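Local coordinates for Fe-regulated protein B (Neisseria meningitidis, PDB 4AIP) that is a TonB-dependent outer-membrane transporter through which the meningococcus takes up iron, probably from ferric siderophores, at residues N329-A340 with P354-N365. Sequence-based numbering, arbitrary orientation.
Sequences NAYVLEKERYSA and PNHTRITTRGAN
Tyr331 lays its ring over Gly363, its partner on the neighbouring antiparallel strand, in a CH-pi contact with Gly363 CA 3.8 Å from the ring centroid. Its first torsion makes this possible: at chi1 62°, CG sits between the backbone N and the carbonyl carbon, and the ring leans across the strand where Gly363 has no side chain. Thr361 CG2 flanks the ring 3.9 Å from Tyr331 CE1, while Asn365, hydrogen-bonded through OD1 to Asn383, has ND2 at its edge. Strands 329-339 and 355-365 are joined by paired backbone bonds at every second position, from Tyr331-Gly363 to Ser339-Asn355, with Leu333 N bonded to Thr361 O at 2.7 Å.

On the face carrying Glu334, Arg358 and Thr360, Glu334 bends at chi2 (-80°) and turns its carboxylate over the opposite strand. Both Glu334 oxygens lie 3.0 Å from Thr360 OG1, a weak and shared interaction, and Thr360 OG1 is also hydrogen-bonded to Lys390. Arg358 presents its guanidinium edge to the same carboxylate, its NH2 forming a long salt bridge of 3.9 Å to Glu334 OE1.

On the face shared with Tyr331, the extended Arg337 donates through NH1 to a water 2.8 Å away; that water donates to Arg337 O and also hydrogen-bonds to Thr357 OG1. Asp342 completes the setting, forming a salt bridge with Arg337 and hydrogen bonds to Ser339 and Asn355.

In this barrel hairpin, Tyr331 and Lys335 touch plug residues Ala124 and Ser126, so their face lines the interior. There Asp342 probably largely balances buried Arg337; the outer Glu334-Thr360-Arg358 cluster is weakly bonded.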
loop_
_atom_site.group_PDB
_atom_site.type_symbol
_atom_site.label_atom_id
_atom_site.label_comp_id
_atom_site.label_asym_id
_atom_site.label_seq_id
_atom_site.Cartn_x
_atom_site.Cartn_y
_atom_site.Cartn_z
ATOM N N ASN B 329 -16.272 -24.308 -16.038
ATOM C CA ASN B 329 -15.580 -23.068 -15.726
ATOM C C ASN B 329 -16.821 -22.149 -15.489
ATOM O O ASN B 329 -17.787 -22.208 -16.252
ATOM C CB ASN B 329 -14.816 -22.661 -17.024
ATOM C CG ASN B 329 -14.213 -21.326 -16.969
ATOM O OD1 ASN B 329 -13.765 -20.908 -15.950
ATOM N ND2 ASN B 329 -14.106 -20.677 -18.070
ATOM N N ALA B 330 -16.820 -21.372 -14.413
ATOM C CA ALA B 330 -17.769 -20.251 -14.259
ATOM C C ALA B 330 -16.937 -19.181 -13.622
ATOM O O ALA B 330 -16.173 -19.455 -12.708
ATOM C CB ALA B 330 -18.953 -20.621 -13.354
ATOM N N TYR B 331 -17.045 -17.958 -14.094
ATOM C CA TYR B 331 -16.105 -16.973 -13.636
ATOM C C TYR B 331 -16.765 -15.635 -13.631
ATOM O O TYR B 331 -17.815 -15.465 -14.219
ATOM C CB TYR B 331 -14.910 -16.912 -14.606
ATOM C CG TYR B 331 -15.217 -16.510 -16.046
ATOM C CD1 TYR B 331 -15.227 -15.182 -16.420
ATOM C CD2 TYR B 331 -15.453 -17.479 -17.025
ATOM C CE1 TYR B 331 -15.502 -14.798 -17.733
ATOM C CE2 TYR B 331 -15.694 -17.119 -18.332
ATOM C CZ TYR B 331 -15.723 -15.780 -18.670
ATOM O OH TYR B 331 -15.950 -15.443 -19.951
ATOM N N VAL B 332 -16.093 -14.669 -13.021
ATOM C CA VAL B 332 -16.467 -13.249 -13.134
ATOM C C VAL B 332 -15.200 -12.427 -13.316
ATOM O O VAL B 332 -14.323 -12.481 -12.485
ATOM C CB VAL B 332 -17.295 -12.765 -11.905
ATOM C CG1 VAL B 332 -16.627 -13.159 -10.636
ATOM C CG2 VAL B 332 -17.524 -11.298 -11.896
ATOM N N LEU B 333 -15.120 -11.694 -14.428
ATOM C CA LEU B 333 -13.948 -10.984 -14.851
ATOM C C LEU B 333 -14.323 -9.531 -14.741
ATOM O O LEU B 333 -15.428 -9.122 -15.199
ATOM C CB LEU B 333 -13.708 -11.309 -16.310
ATOM C CG LEU B 333 -12.343 -11.438 -16.945
ATOM C CD1 LEU B 333 -12.577 -11.678 -18.417
ATOM C CD2 LEU B 333 -11.501 -10.211 -16.738
ATOM N N GLU B 334 -13.416 -8.764 -14.140
ATOM C CA GLU B 334 -13.614 -7.331 -13.957
ATOM C C GLU B 334 -12.509 -6.588 -14.580
ATOM O O GLU B 334 -11.323 -6.917 -14.357
ATOM C CB GLU B 334 -13.574 -6.931 -12.502
ATOM C CG GLU B 334 -14.706 -7.466 -11.706
ATOM C CD GLU B 334 -16.039 -6.650 -11.873
ATOM O OE1 GLU B 334 -16.004 -5.450 -12.337
ATOM O OE2 GLU B 334 -17.099 -7.242 -11.476
ATOM N N LYS B 335 -12.889 -5.572 -15.340
ATOM C CA LYS B 335 -11.919 -4.693 -15.893
ATOM C C LYS B 335 -12.188 -3.292 -15.409
ATOM O O LYS B 335 -13.304 -2.736 -15.552
ATOM C CB LYS B 335 -11.911 -4.750 -17.383
ATOM C CG LYS B 335 -10.466 -4.661 -17.799
ATOM C CD LYS B 335 -10.158 -5.089 -19.213
ATOM C CE LYS B 335 -11.478 -5.533 -19.788
ATOM N NZ LYS B 335 -11.654 -6.689 -20.640
ATOM N N GLU B 336 -11.169 -2.700 -14.826
ATOM C CA GLU B 336 -11.344 -1.372 -14.291
ATOM C C GLU B 336 -10.393 -0.349 -14.741
ATOM O O GLU B 336 -9.209 -0.640 -14.978
ATOM C CB GLU B 336 -11.231 -1.398 -12.812
ATOM C CG GLU B 336 -12.505 -1.560 -12.258
ATOM C CD GLU B 336 -12.475 -1.492 -10.749
ATOM O OE1 GLU B 336 -12.393 -0.339 -10.204
ATOM O OE2 GLU B 336 -12.557 -2.595 -10.140
ATOM N N ARG B 337 -10.938 0.854 -14.841
ATOM C CA ARG B 337 -10.133 2.024 -14.911
ATOM C C ARG B 337 -10.518 2.977 -13.783
ATOM O O ARG B 337 -11.690 3.367 -13.581
ATOM C CB ARG B 337 -10.208 2.690 -16.282
ATOM C CG ARG B 337 -9.409 3.953 -16.390
ATOM C CD ARG B 337 -9.900 4.746 -17.575
ATOM N NE ARG B 337 -9.093 5.931 -17.830
ATOM C CZ ARG B 337 -9.381 7.137 -17.365
ATOM N NH1 ARG B 337 -10.482 7.342 -16.627
ATOM N NH2 ARG B 337 -8.597 8.145 -17.669
ATOM N N TYR B 338 -9.499 3.332 -13.031
ATOM C CA TYR B 338 -9.609 4.368 -12.031
ATOM C C TYR B 338 -8.647 5.534 -12.363
ATOM O O TYR B 338 -7.452 5.332 -12.612
ATOM C CB TYR B 338 -9.249 3.787 -10.656
ATOM C CG TYR B 338 -9.129 4.866 -9.616
ATOM C CD1 TYR B 338 -10.278 5.419 -8.975
ATOM C CD2 TYR B 338 -7.883 5.394 -9.310
ATOM C CE1 TYR B 338 -10.146 6.456 -8.023
ATOM C CE2 TYR B 338 -7.746 6.418 -8.350
ATOM C CZ TYR B 338 -8.861 6.936 -7.723
ATOM O OH TYR B 338 -8.699 7.950 -6.788
ATOM N N SER B 339 -9.169 6.740 -12.313
ATOM C CA SER B 339 -8.352 7.901 -12.485
ATOM C C SER B 339 -8.571 8.813 -11.309
ATOM O O SER B 339 -9.715 8.980 -10.878
ATOM C CB SER B 339 -8.765 8.599 -13.760
ATOM O OG SER B 339 -8.438 9.974 -13.697
ATOM N N ALA B 340 -7.479 9.393 -10.786
ATOM C CA ALA B 340 -7.573 10.325 -9.633
ATOM C C ALA B 340 -8.140 11.689 -10.002
ATOM O O ALA B 340 -8.665 12.371 -9.142
ATOM C CB ALA B 340 -6.218 10.513 -8.957
ATOM N N PRO B 354 -11.894 12.015 -8.852
ATOM C CA PRO B 354 -11.798 10.580 -9.148
ATOM C C PRO B 354 -12.938 10.022 -9.990
ATOM O O PRO B 354 -14.105 10.457 -9.876
ATOM C CB PRO B 354 -11.811 9.919 -7.767
ATOM C CG PRO B 354 -11.524 11.011 -6.823
ATOM C CD PRO B 354 -12.143 12.228 -7.417
ATOM N N ASN B 355 -12.557 9.105 -10.877
ATOM C CA ASN B 355 -13.452 8.538 -11.837
ATOM C C ASN B 355 -13.140 7.093 -12.025
ATOM O O ASN B 355 -11.993 6.676 -12.064
ATOM C CB ASN B 355 -13.388 9.285 -13.162
ATOM C CG ASN B 355 -14.513 8.883 -14.107
ATOM O OD1 ASN B 355 -15.647 8.743 -13.699
ATOM N ND2 ASN B 355 -14.190 8.698 -15.377
ATOM N N HIS B 356 -14.179 6.321 -12.181
ATOM C CA HIS B 356 -14.047 4.925 -12.024
ATOM C C HIS B 356 -14.952 4.297 -13.020
ATOM O O HIS B 356 -16.090 4.635 -13.046
ATOM C CB HIS B 356 -14.565 4.784 -10.658
ATOM C CG HIS B 356 -14.500 3.465 -10.101
ATOM N ND1 HIS B 356 -13.328 2.801 -9.946
ATOM C CD2 HIS B 356 -15.449 2.729 -9.515
ATOM C CE1 HIS B 356 -13.567 1.671 -9.317
ATOM N NE2 HIS B 356 -14.852 1.591 -9.069
ATOM N N THR B 357 -14.418 3.430 -13.871
ATOM C CA THR B 357 -15.145 2.856 -14.956
ATOM C C THR B 357 -14.999 1.369 -14.857
ATOM O O THR B 357 -13.893 0.849 -14.709
ATOM C CB THR B 357 -14.578 3.353 -16.316
ATOM O OG1 THR B 357 -14.634 4.792 -16.377
ATOM C CG2 THR B 357 -15.381 2.805 -17.460
ATOM N N ARG B 358 -16.116 0.655 -14.936
ATOM C CA ARG B 358 -16.026 -0.827 -14.846
ATOM C C ARG B 358 -16.549 -1.567 -16.022
ATOM O O ARG B 358 -17.458 -1.087 -16.690
ATOM C CB ARG B 358 -16.742 -1.302 -13.648
ATOM C CG ARG B 358 -16.130 -0.679 -12.439
ATOM C CD ARG B 358 -17.107 -0.612 -11.359
ATOM N NE ARG B 358 -17.523 -1.961 -11.164
ATOM C CZ ARG B 358 -18.446 -2.373 -10.300
ATOM N NH1 ARG B 358 -19.108 -1.613 -9.500
ATOM N NH2 ARG B 358 -18.735 -3.592 -10.225
ATOM N N ILE B 359 -15.942 -2.711 -16.314
ATOM C CA ILE B 359 -16.584 -3.681 -17.205
ATOM C C ILE B 359 -16.576 -5.010 -16.491
ATOM O O ILE B 359 -15.496 -5.492 -16.093
ATOM C CB ILE B 359 -15.853 -3.869 -18.509
ATOM C CG1 ILE B 359 -15.554 -2.523 -19.152
ATOM C CG2 ILE B 359 -16.693 -4.753 -19.455
ATOM C CD1 ILE B 359 -14.516 -2.613 -20.284
ATOM N N THR B 360 -17.769 -5.604 -16.366
ATOM C CA THR B 360 -17.920 -6.876 -15.687
ATOM C C THR B 360 -18.327 -7.925 -16.684
ATOM O O THR B 360 -19.282 -7.694 -17.461
ATOM C CB THR B 360 -19.022 -6.805 -14.558
ATOM O OG1 THR B 360 -18.688 -5.773 -13.622
ATOM C CG2 THR B 360 -19.166 -8.172 -13.823
ATOM N N THR B 361 -17.641 -9.066 -16.628
ATOM C CA THR B 361 -17.914 -10.163 -17.522
ATOM C C THR B 361 -18.196 -11.432 -16.703
ATOM O O THR B 361 -17.326 -11.924 -15.963
ATOM C CB THR B 361 -16.717 -10.336 -18.517
ATOM O OG1 THR B 361 -16.611 -9.152 -19.320
ATOM C CG2 THR B 361 -16.873 -11.546 -19.405
ATOM N N ARG B 362 -19.410 -11.958 -16.866
ATOM C CA ARG B 362 -19.800 -13.210 -16.241
ATOM C C ARG B 362 -19.867 -14.295 -17.241
ATOM O O ARG B 362 -20.566 -14.209 -18.220
ATOM C CB ARG B 362 -21.158 -13.114 -15.591
ATOM C CG ARG B 362 -21.162 -12.251 -14.305
ATOM C CD ARG B 362 -22.626 -12.102 -13.739
ATOM N NE ARG B 362 -22.757 -11.466 -12.416
ATOM C CZ ARG B 362 -21.866 -10.636 -11.875
ATOM N NH1 ARG B 362 -20.826 -10.474 -12.526
ATOM N NH2 ARG B 362 -21.926 -10.001 -10.731
ATOM N N GLY B 363 -19.181 -15.372 -17.010
ATOM C CA GLY B 363 -19.252 -16.382 -18.012
ATOM C C GLY B 363 -19.291 -17.760 -17.451
ATOM O O GLY B 363 -18.930 -17.986 -16.272
ATOM N N ALA B 364 -19.701 -18.685 -18.279
ATOM C CA ALA B 364 -19.533 -20.090 -17.927
ATOM C C ALA B 364 -19.361 -20.902 -19.177
ATOM O O ALA B 364 -19.955 -20.593 -20.233
ATOM C CB ALA B 364 -20.804 -20.600 -17.182
ATOM N N ASN B 365 -18.621 -21.978 -19.061
ATOM C CA ASN B 365 -18.457 -22.877 -20.190
ATOM C C ASN B 365 -18.609 -24.299 -19.752
ATOM O O ASN B 365 -18.103 -24.665 -18.719
ATOM C CB ASN B 365 -17.056 -22.724 -20.736
ATOM C CG ASN B 365 -16.803 -21.342 -21.213
ATOM O OD1 ASN B 365 -17.368 -20.926 -22.222
ATOM N ND2 ASN B 365 -15.983 -20.600 -20.485
HETATM O O HOH W 1 -12.255 5.920 -15.041
#